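Local coordinates for iron-regulated outer membrane protein (Neisseria meningitidis, PDB 4B7O) that serves as a TonB-dependent iron transporter of the outer membrane, probably taking up iron in siderophore-bound form, at residues D61-G64 against S65-T69; I71-L74 against Q75-D78; R371-E374 against Q375-L378; F544-D548 against G549-A553. All coordinates share one frame; numbering follows the deposited sequence.

Overall arrangement
Along the chain the four contacts follow one another in series. Contacts 1 and 2 belong to the plug region and share strand 67-73: contact 1 is the turn leading into it and contact 2 the exit from it into helix 74-77, their centres about 18 Å apart. Contacts 3 and 4 are hairpin turns of the beta-barrel, joining strands 355-373 and 376-391 and strands 535-547 and 551-567, with centres about 29 Å apart. One place where plug and barrel meet is the touch between contacts 1 and 4, a probable hydrogen bond from Gly64 N to Asn545 OD1 at 2.8 Å fastening the plug segment to the inside of the barrel wall. Contact 3 touches none of the others.

Contact 1 (D61-G64 against S65-T69); sequences DRQG and SKIRT
Asp61 reaches over to the start of strand 67-73 and receives the backbone N-H of Thr69. The bond to Asp61 OD2, 3.1 Å from Thr69 N, uses the syn lone pair of that oxygen and is fairly straight at 159°. CG of Asp61 stands beside its own backbone N (chi1 -80°), a turn of the side chain that brings the carboxylate up to the strand. A bond between main-chain atoms closes a type II' beta turn from Gln63 to Lys66: Lys66 N lies 3.2 Å from Gln63 O, above the carbonyl plane. Gly64, with a positive phi, takes the first corner of the turn, where a side chain would be jammed against the carbonyl O of Gln63. The remaining contacts are close, non-bonded packing. The extended Gln63 chain brings its amide tightly against two aliphatic groups, with NE2 3.1 Å from Lys66 CD and OE1 3.1 Å from Ile67 CD1. Lys66 then carries its ammonium on to a salt bridge with Glu541 of the barrel, while Arg68 pairs with Glu92. The strand begun here runs antiparallel to strand 144-150 at one edge of the four-stranded plug sheet, and on the barrel side Gln63 and Lys66 pack against strand 498-509.

Contact 2 (I71-L74 against Q75-D78); sequences IVTL and QQKD
From Thr73 onward the backbone passes from strand into helix, marked by two i to i+4 bonds: Lys77 N to Thr73 O at 2.8 Å and Asp78 N to Leu74 O at 3.0 Å. Thr73 holds the N-cap position, but its hydroxyl does not cap the helix; its methyl CG2 instead lies 3.7 Å from Gln76 CB and 3.6 Å from Gln75 CG. The Gln76 chain, extended beyond CG (chi2 158°), reaches back along the chain to Thr73, where OE1 meets Thr73 N at 3.5 Å in a weak, bent bond. On another side of the turn, Leu74 presents CD1 to the end of the Lys77 chain, 3.5 Å from Lys77 CE. The bends at chi3 and chi4 of Lys77 (44° and 73°) curl this chain back, and its NZ is hydrogen-bonded to Pro141 O. Just before the helix, Ile71 and Val72 together lie opposite Val147, a classic bulge, and Val72 CG2 comes within 4.0 Å of Gln76 OE1. Asp78 forms a salt bridge with Arg188 of the barrel. The chemistry thus implies a short helix start held chiefly by main-chain bonds, with its charged side chains committed to partners elsewhere in plug and barrel.

Contact 3 (R371-E374 against Q375-L378); sequences RLAE and QTLL
Two successive N-H groups, those of Leu372 and Ala373, converge on the single carbonyl of Thr376. The first bond is short and straight, Leu372 N lying 2.9 Å from Thr376 O at 170°, whereas that from Ala373 N is weak at 3.5 Å. Two residues of one strand, Leu372 and Ala373, thus sit opposite Thr376, a classic bulge that shifts the strand register by one. In return Thr376 N donates to Ala373 O at 3.2 Å; although the N-H points almost exactly at the oxygen (179°), it comes from above the carbonyl plane. Ala373 and Thr376 form the antiparallel hydrogen-bonded pair nearest the turn, and Arg371 with Leu377 the non-hydrogen-bonded pair beyond it. This is the tight end of a hairpin between barrel strands 355-373 and 376-391, turning through Glu374 and Gln375. Thr376 packs on His453 and Leu378 on Ile449 of the adjacent strand 441-455. Leu372 and Leu378 make an apolar contact across the strands, Leu372 CD2 lying 3.5 Å from Leu378 CD2. On the face that carries Arg371 and Leu377, the arginine side chain runs at about a right angle to the leucine, and Arg371 NH2 comes to 3.9 Å from Leu377 CD1. Bends at chi2 and chi3 fold the arginine back over the turn, bringing Glu374 O over one guanidinium face, toward its rim. Arg371 NE also makes a long, weak ion pair with Glu324.

Contact 4 (F544-D548 against G549-A553); sequences FNYND and GTFAA
Phe544 opens the segment with its ring beside Ala553, CE1 lying 4.4 Å from Ala553 CB. Asn545 gives its CA-H to Ala553 O, while its amide is directed to the plug, where OD1 accepts from Gly64 N. Tyr546 and Ala553 form an antiparallel hydrogen-bonded pair, with Tyr546 N 2.8 Å from Ala553 O and Ala553 N 2.9 Å from Tyr546 O. With CG opposite its backbone N (chi1 172°), the Tyr546 ring swings alongside the strand toward the turn, and CE2 approaches the edge of the Phe551 ring, 3.8 Å from CD2, the two side chains crossing at about a right angle. Trp498 stacks edge-to-face on Tyr546 from the neighbouring strand. Asn547, in a non-hydrogen-bonded pair with Ala552, folds its amide over the turn so that OD1 accepts from Gly549 N at 3.0 Å, from above the amide carbonyl plane. Asp548 N donates to Phe551 O at 172°. Of its carboxylate, OD1 takes two backbone N-H groups, Thr550 N at 2.6 Å and Phe551 N at 2.8 Å, and OD2 accepts the Tyr546 hydroxyl at 2.7 Å, on its anti side. The turn between barrel strands 535-547 and 551-567 is thus held by main-chain bonds together with one carboxylate, on which three donors converge; this would fix its rotation and probably favour its charged form.

Contact 1 (D61-G64 against S65-T69)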
loop_
_atom_site.group_PDB
_atom_site.type_symbol
_atom_site.label_atom_id
_atom_site.label_comp_id
_atom_site.label_asym_id
_atom_site.label_seq_id
_atom_site.Cartn_x
_atom_site.Cartn_y
_atom_site.Cartn_z
ATOM N N ASP A 61 -12.263 14.778 -8.896
ATOM C CA ASP A 61 -10.829 14.606 -9.312
ATOM C C ASP A 61 -10.337 15.623 -10.331
ATOM O O ASP A 61 -10.772 15.583 -11.469
ATOM C CB ASP A 61 -10.600 13.229 -9.896
ATOM C CG ASP A 61 -10.448 12.187 -8.821
ATOM O OD1 ASP A 61 -9.929 12.540 -7.729
ATOM O OD2 ASP A 61 -10.867 11.030 -9.052
ATOM N N ARG A 62 -9.411 16.499 -9.940
ATOM C CA ARG A 62 -8.947 17.519 -10.867
ATOM C C ARG A 62 -7.464 17.723 -10.893
ATOM O O ARG A 62 -7.024 18.848 -11.172
ATOM C CB ARG A 62 -9.644 18.867 -10.634
ATOM C CG ARG A 62 -11.151 18.728 -10.808
ATOM C CD ARG A 62 -11.905 20.012 -10.654
ATOM N NE ARG A 62 -11.708 20.629 -9.343
ATOM C CZ ARG A 62 -11.836 21.947 -9.123
ATOM N NH1 ARG A 62 -12.179 22.791 -10.126
ATOM N NH2 ARG A 62 -11.619 22.428 -7.909
ATOM N N GLN A 63 -6.686 16.670 -10.657
ATOM C CA GLN A 63 -5.228 16.818 -10.764
ATOM C C GLN A 63 -4.626 15.880 -11.786
ATOM O O GLN A 63 -3.487 15.436 -11.653
ATOM C CB GLN A 63 -4.515 16.711 -9.431
ATOM C CG GLN A 63 -4.946 17.766 -8.423
ATOM C CD GLN A 63 -4.099 17.762 -7.125
ATOM O OE1 GLN A 63 -4.645 17.722 -6.011
ATOM N NE2 GLN A 63 -2.779 17.813 -7.273
ATOM N N GLY A 64 -5.366 15.647 -12.858
ATOM C CA GLY A 64 -4.882 14.731 -13.818
ATOM C C GLY A 64 -5.083 13.317 -13.272
ATOM O O GLY A 64 -6.182 12.930 -12.869
ATOM N N SER A 65 -4.009 12.553 -13.297
ATOM C CA SER A 65 -4.003 11.202 -12.805
ATOM C C SER A 65 -3.376 11.192 -11.402
ATOM O O SER A 65 -3.258 10.131 -10.782
ATOM C CB SER A 65 -3.191 10.315 -13.759
ATOM O OG SER A 65 -3.624 8.967 -13.684
ATOM N N LYS A 66 -2.967 12.373 -10.918
ATOM C CA LYS A 66 -2.300 12.499 -9.631
ATOM C C LYS A 66 -3.105 11.922 -8.466
ATOM O O LYS A 66 -2.519 11.340 -7.574
ATOM C CB LYS A 66 -1.938 13.937 -9.334
ATOM C CG LYS A 66 -1.198 14.104 -8.037
ATOM C CD LYS A 66 -0.777 15.553 -7.785
ATOM C CE LYS A 66 0.013 15.646 -6.494
ATOM N NZ LYS A 66 1.316 14.936 -6.691
ATOM N N ILE A 67 -4.429 12.061 -8.512
ATOM C CA ILE A 67 -5.275 11.718 -7.418
ATOM C C ILE A 67 -6.510 11.101 -7.978
ATOM O O ILE A 67 -7.253 11.766 -8.666
ATOM C CB ILE A 67 -5.616 12.970 -6.598
ATOM C CG1 ILE A 67 -4.457 13.249 -5.633
ATOM C CG2 ILE A 67 -6.876 12.760 -5.772
ATOM C CD1 ILE A 67 -4.291 14.692 -5.276
ATOM N N ARG A 68 -6.717 9.807 -7.735
ATOM C CA ARG A 68 -7.912 9.136 -8.216
ATOM C C ARG A 68 -8.685 8.695 -6.995
ATOM O O ARG A 68 -8.259 7.814 -6.236
ATOM C CB ARG A 68 -7.555 7.995 -9.143
ATOM C CG ARG A 68 -6.742 8.450 -10.373
ATOM C CD ARG A 68 -6.549 7.401 -11.475
ATOM N NE ARG A 68 -7.794 6.980 -12.153
ATOM C CZ ARG A 68 -8.302 5.736 -12.128
ATOM N NH1 ARG A 68 -7.695 4.737 -11.465
ATOM N NH2 ARG A 68 -9.426 5.468 -12.784
ATOM N N THR A 69 -9.790 9.366 -6.726
ATOM C CA THR A 69 -10.507 9.000 -5.527
ATOM C C THR A 69 -11.667 8.065 -5.903
ATOM O O THR A 69 -12.200 8.133 -7.003
ATOM C CB THR A 69 -10.874 10.193 -4.602
ATOM O OG1 THR A 69 -12.282 10.330 -4.489
ATOM C CG2 THR A 69 -10.271 11.512 -5.052
#

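Contact 2 (I71-L74 against Q75-D78)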
loop_
_atom_site.group_PDB
_atom_site.type_symbol
_atom_site.label_atom_id
_atom_site.label_comp_id
_atom_site.label_asym_id
_atom_site.label_seq_id
_atom_site.Cartn_x
_atom_site.Cartn_y
_atom_site.Cartn_z
ATOM N N ILE A 71 -11.362 4.976 -6.767
ATOM C CA ILE A 71 -11.042 4.036 -7.805
ATOM C C ILE A 71 -11.930 2.813 -7.691
ATOM O O ILE A 71 -12.417 2.286 -8.670
ATOM C CB ILE A 71 -9.628 3.552 -7.685
ATOM C CG1 ILE A 71 -8.700 4.623 -8.156
ATOM C CG2 ILE A 71 -9.425 2.356 -8.586
ATOM C CD1 ILE A 71 -7.358 4.385 -7.524
ATOM N N VAL A 72 -12.170 2.350 -6.481
ATOM C CA VAL A 72 -13.145 1.320 -6.379
ATOM C C VAL A 72 -14.076 1.597 -5.228
ATOM O O VAL A 72 -13.704 2.132 -4.211
ATOM C CB VAL A 72 -12.492 -0.099 -6.405
ATOM C CG1 VAL A 72 -11.484 -0.254 -5.294
ATOM C CG2 VAL A 72 -13.549 -1.220 -6.397
ATOM N N THR A 73 -15.312 1.221 -5.441
ATOM C CA THR A 73 -16.403 1.566 -4.587
ATOM C C THR A 73 -17.047 0.237 -4.210
ATOM O O THR A 73 -16.831 -0.775 -4.899
ATOM C CB THR A 73 -17.353 2.489 -5.392
ATOM O OG1 THR A 73 -17.829 3.540 -4.568
ATOM C CG2 THR A 73 -18.497 1.747 -6.022
ATOM N N LEU A 74 -17.812 0.239 -3.118
ATOM C CA LEU A 74 -18.361 -0.981 -2.565
ATOM C C LEU A 74 -19.354 -1.578 -3.521
ATOM O O LEU A 74 -19.327 -2.777 -3.774
ATOM C CB LEU A 74 -18.994 -0.763 -1.190
ATOM C CG LEU A 74 -19.388 -2.051 -0.435
ATOM C CD1 LEU A 74 -18.211 -2.994 -0.238
ATOM C CD2 LEU A 74 -20.008 -1.763 0.923
ATOM N N GLN A 75 -20.197 -0.744 -4.101
ATOM C CA GLN A 75 -21.122 -1.259 -5.060
ATOM C C GLN A 75 -20.355 -1.872 -6.258
ATOM O O GLN A 75 -20.816 -2.846 -6.825
ATOM C CB GLN A 75 -22.182 -0.212 -5.430
ATOM C CG GLN A 75 -21.850 0.692 -6.610
ATOM C CD GLN A 75 -22.176 0.064 -7.963
ATOM O OE1 GLN A 75 -23.185 -0.650 -8.116
ATOM N NE2 GLN A 75 -21.318 0.324 -8.957
ATOM N N GLN A 76 -19.169 -1.364 -6.592
ATOM C CA GLN A 76 -18.356 -1.994 -7.639
ATOM C C GLN A 76 -17.684 -3.271 -7.243
ATOM O O GLN A 76 -17.623 -4.208 -8.023
ATOM C CB GLN A 76 -17.263 -1.079 -8.114
ATOM C CG GLN A 76 -17.682 -0.259 -9.310
ATOM C CD GLN A 76 -16.836 0.982 -9.452
ATOM O OE1 GLN A 76 -15.717 1.075 -8.904
ATOM N NE2 GLN A 76 -17.359 1.950 -10.192
ATOM N N LYS A 77 -17.150 -3.304 -6.035
ATOM C CA LYS A 77 -16.557 -4.499 -5.489
ATOM C C LYS A 77 -17.571 -5.676 -5.394
ATOM O O LYS A 77 -17.242 -6.808 -5.666
ATOM C CB LYS A 77 -16.004 -4.132 -4.139
ATOM C CG LYS A 77 -14.822 -4.943 -3.700
ATOM C CD LYS A 77 -14.060 -4.152 -2.669
ATOM C CE LYS A 77 -14.992 -3.505 -1.644
ATOM N NZ LYS A 77 -15.563 -4.526 -0.713
ATOM N N ASP A 78 -18.825 -5.380 -5.105
ATOM C CA ASP A 78 -19.817 -6.386 -5.033
ATOM C C ASP A 78 -20.024 -7.049 -6.375
ATOM O O ASP A 78 -20.533 -8.131 -6.450
ATOM C CB ASP A 78 -21.136 -5.768 -4.548
ATOM C CG ASP A 78 -21.169 -5.566 -3.037
ATOM O OD1 ASP A 78 -20.246 -6.044 -2.371
ATOM O OD2 ASP A 78 -22.087 -4.906 -2.509
#

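Contact 3 (R371-E374 against Q375-L378)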
loop_
_atom_site.group_PDB
_atom_site.type_symbol
_atom_site.label_atom_id
_atom_site.label_comp_id
_atom_site.label_asym_id
_atom_site.label_seq_id
_atom_site.Cartn_x
_atom_site.Cartn_y
_atom_site.Cartn_z
ATOM N N ARG A 371 -12.598 28.989 7.463
ATOM C CA ARG A 371 -12.979 29.891 6.398
ATOM C C ARG A 371 -12.478 31.327 6.660
ATOM O O ARG A 371 -12.693 31.900 7.721
ATOM C CB ARG A 371 -14.506 29.880 6.317
ATOM C CG ARG A 371 -15.057 30.775 5.246
ATOM C CD ARG A 371 -15.989 30.008 4.329
ATOM N NE ARG A 371 -15.275 28.949 3.617
ATOM C CZ ARG A 371 -15.856 27.919 3.004
ATOM N NH1 ARG A 371 -17.186 27.798 3.009
ATOM N NH2 ARG A 371 -15.097 26.999 2.402
ATOM N N LEU A 372 -11.795 31.897 5.690
ATOM C CA LEU A 372 -11.320 33.248 5.804
ATOM C C LEU A 372 -12.161 34.208 4.993
ATOM O O LEU A 372 -12.279 35.368 5.350
ATOM C CB LEU A 372 -9.886 33.317 5.360
ATOM C CG LEU A 372 -8.947 33.089 6.535
ATOM C CD1 LEU A 372 -9.538 32.209 7.635
ATOM C CD2 LEU A 372 -7.627 32.566 6.006
ATOM N N ALA A 373 -12.734 33.742 3.896
ATOM C CA ALA A 373 -13.594 34.582 3.070
ATOM C C ALA A 373 -14.449 33.580 2.346
ATOM O O ALA A 373 -14.234 32.378 2.505
ATOM C CB ALA A 373 -12.771 35.415 2.087
ATOM N N GLU A 374 -15.402 34.043 1.542
ATOM C CA GLU A 374 -16.456 33.166 1.031
ATOM C C GLU A 374 -15.927 31.937 0.254
ATOM O O GLU A 374 -16.637 30.913 0.080
ATOM C CB GLU A 374 -17.417 33.986 0.191
ATOM C CG GLU A 374 -18.777 33.324 -0.050
ATOM C CD GLU A 374 -19.284 33.581 -1.473
ATOM O OE1 GLU A 374 -19.613 34.753 -1.764
ATOM O OE2 GLU A 374 -19.329 32.631 -2.314
ATOM N N GLN A 375 -14.671 32.030 -0.202
ATOM C CA GLN A 375 -14.071 30.993 -1.058
ATOM C C GLN A 375 -12.565 30.961 -0.869
ATOM O O GLN A 375 -11.798 30.772 -1.819
ATOM C CB GLN A 375 -14.450 31.240 -2.535
ATOM C CG GLN A 375 -15.704 30.476 -2.942
ATOM C CD GLN A 375 -16.162 30.803 -4.346
ATOM O OE1 GLN A 375 -16.482 29.913 -5.147
ATOM N NE2 GLN A 375 -16.175 32.086 -4.667
ATOM N N THR A 376 -12.144 31.210 0.356
ATOM C CA THR A 376 -10.775 30.948 0.766
ATOM C C THR A 376 -10.779 30.183 2.114
ATOM O O THR A 376 -11.315 30.664 3.124
ATOM C CB THR A 376 -9.900 32.227 0.697
ATOM O OG1 THR A 376 -8.931 32.239 1.731
ATOM C CG2 THR A 376 -10.722 33.457 0.789
ATOM N N LEU A 377 -10.235 28.965 2.103
ATOM C CA LEU A 377 -10.241 28.084 3.269
ATOM C C LEU A 377 -8.814 28.029 3.745
ATOM O O LEU A 377 -7.885 28.078 2.927
ATOM C CB LEU A 377 -10.739 26.687 2.871
ATOM C CG LEU A 377 -11.003 25.642 3.972
ATOM C CD1 LEU A 377 -12.197 26.031 4.868
ATOM C CD2 LEU A 377 -11.232 24.253 3.385
ATOM N N LEU A 378 -8.633 27.986 5.058
ATOM C CA LEU A 378 -7.314 27.850 5.649
ATOM C C LEU A 378 -7.303 26.492 6.363
ATOM O O LEU A 378 -8.265 26.157 7.086
ATOM C CB LEU A 378 -7.117 28.951 6.689
ATOM C CG LEU A 378 -5.708 29.135 7.276
ATOM C CD1 LEU A 378 -4.585 29.063 6.242
ATOM C CD2 LEU A 378 -5.599 30.464 8.019
#

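Contact 4 (F544-D548 against G549-A553)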
loop_
_atom_site.group_PDB
_atom_site.type_symbol
_atom_site.label_atom_id
_atom_site.label_comp_id
_atom_site.label_asym_id
_atom_site.label_seq_id
_atom_site.Cartn_x
_atom_site.Cartn_y
_atom_site.Cartn_z
ATOM N N PHE A 544 -4.430 17.179 -16.588
ATOM C CA PHE A 544 -5.640 17.710 -17.195
ATOM C C PHE A 544 -6.737 16.649 -16.997
ATOM O O PHE A 544 -6.470 15.433 -16.784
ATOM C CB PHE A 544 -5.413 18.037 -18.730
ATOM C CG PHE A 544 -5.496 16.854 -19.562
ATOM C CD1 PHE A 544 -6.709 16.411 -19.984
ATOM C CD2 PHE A 544 -4.383 16.062 -19.762
ATOM C CE1 PHE A 544 -6.811 15.196 -20.677
ATOM C CE2 PHE A 544 -4.469 14.867 -20.464
ATOM C CZ PHE A 544 -5.688 14.427 -20.915
ATOM N N ASN A 545 -7.977 17.081 -17.034
ATOM C CA ASN A 545 -9.078 16.116 -16.894
ATOM C C ASN A 545 -10.114 16.620 -17.818
ATOM O O ASN A 545 -10.354 17.811 -17.872
ATOM C CB ASN A 545 -9.628 16.120 -15.466
ATOM C CG ASN A 545 -8.573 15.707 -14.444
ATOM O OD1 ASN A 545 -7.716 16.510 -14.042
ATOM N ND2 ASN A 545 -8.579 14.418 -14.067
ATOM N N TYR A 546 -10.721 15.724 -18.560
ATOM C CA TYR A 546 -11.801 16.073 -19.410
ATOM C C TYR A 546 -12.954 15.173 -19.110
ATOM O O TYR A 546 -12.761 13.990 -18.951
ATOM C CB TYR A 546 -11.391 15.940 -20.892
ATOM C CG TYR A 546 -12.578 16.128 -21.822
ATOM C CD1 TYR A 546 -12.976 17.394 -22.264
ATOM C CD2 TYR A 546 -13.371 15.057 -22.155
ATOM C CE1 TYR A 546 -14.087 17.545 -23.067
ATOM C CE2 TYR A 546 -14.475 15.211 -22.940
ATOM C CZ TYR A 546 -14.814 16.448 -23.419
ATOM O OH TYR A 546 -15.949 16.504 -24.205
ATOM N N ASN A 547 -14.173 15.709 -19.090
ATOM C CA ASN A 547 -15.386 14.879 -18.892
ATOM C C ASN A 547 -16.670 15.533 -19.427
ATOM O O ASN A 547 -17.049 16.604 -18.951
ATOM C CB ASN A 547 -15.579 14.579 -17.393
ATOM C CG ASN A 547 -16.753 13.626 -17.128
ATOM O OD1 ASN A 547 -17.197 12.905 -17.997
ATOM N ND2 ASN A 547 -17.277 13.665 -15.928
ATOM N N ASP A 548 -17.354 14.907 -20.370
ATOM C CA ASP A 548 -18.610 15.481 -20.869
ATOM C C ASP A 548 -19.781 14.548 -20.572
ATOM O O ASP A 548 -20.821 14.597 -21.221
ATOM C CB ASP A 548 -18.509 15.758 -22.375
ATOM C CG ASP A 548 -18.381 14.489 -23.166
ATOM O OD1 ASP A 548 -18.908 13.477 -22.684
ATOM O OD2 ASP A 548 -17.755 14.492 -24.246
ATOM N N GLY A 549 -19.601 13.675 -19.594
ATOM C CA GLY A 549 -20.617 12.712 -19.258
ATOM C C GLY A 549 -20.731 11.506 -20.176
ATOM O O GLY A 549 -21.424 10.594 -19.840
ATOM N N THR A 550 -20.056 11.522 -21.323
ATOM C CA THR A 550 -19.985 10.414 -22.265
ATOM C C THR A 550 -18.527 9.996 -22.430
ATOM O O THR A 550 -18.146 8.832 -22.219
ATOM C CB THR A 550 -20.482 10.846 -23.663
ATOM O OG1 THR A 550 -21.908 10.751 -23.689
ATOM C CG2 THR A 550 -19.936 9.938 -24.776
ATOM N N PHE A 551 -17.710 10.946 -22.849
ATOM C CA PHE A 551 -16.314 10.688 -23.051
ATOM C C PHE A 551 -15.633 11.349 -21.876
ATOM O O PHE A 551 -16.094 12.394 -21.407
ATOM C CB PHE A 551 -15.856 11.225 -24.406
ATOM C CG PHE A 551 -14.414 10.949 -24.707
ATOM C CD1 PHE A 551 -13.966 9.651 -24.967
ATOM C CD2 PHE A 551 -13.481 11.966 -24.713
ATOM C CE1 PHE A 551 -12.605 9.374 -25.208
ATOM C CE2 PHE A 551 -12.112 11.697 -24.966
ATOM C CZ PHE A 551 -11.671 10.398 -25.202
ATOM N N ALA A 552 -14.619 10.676 -21.333
ATOM C CA ALA A 552 -13.775 11.217 -20.265
ATOM C C ALA A 552 -12.287 10.908 -20.564
ATOM O O ALA A 552 -11.963 9.914 -21.229
ATOM C CB ALA A 552 -14.175 10.625 -18.915
ATOM N N ALA A 553 -11.379 11.750 -20.086
ATOM C CA ALA A 553 -9.968 11.461 -20.278
ATOM C C ALA A 553 -9.193 12.166 -19.189
ATOM O O ALA A 553 -9.732 13.052 -18.533
ATOM C CB ALA A 553 -9.454 11.838 -21.700
#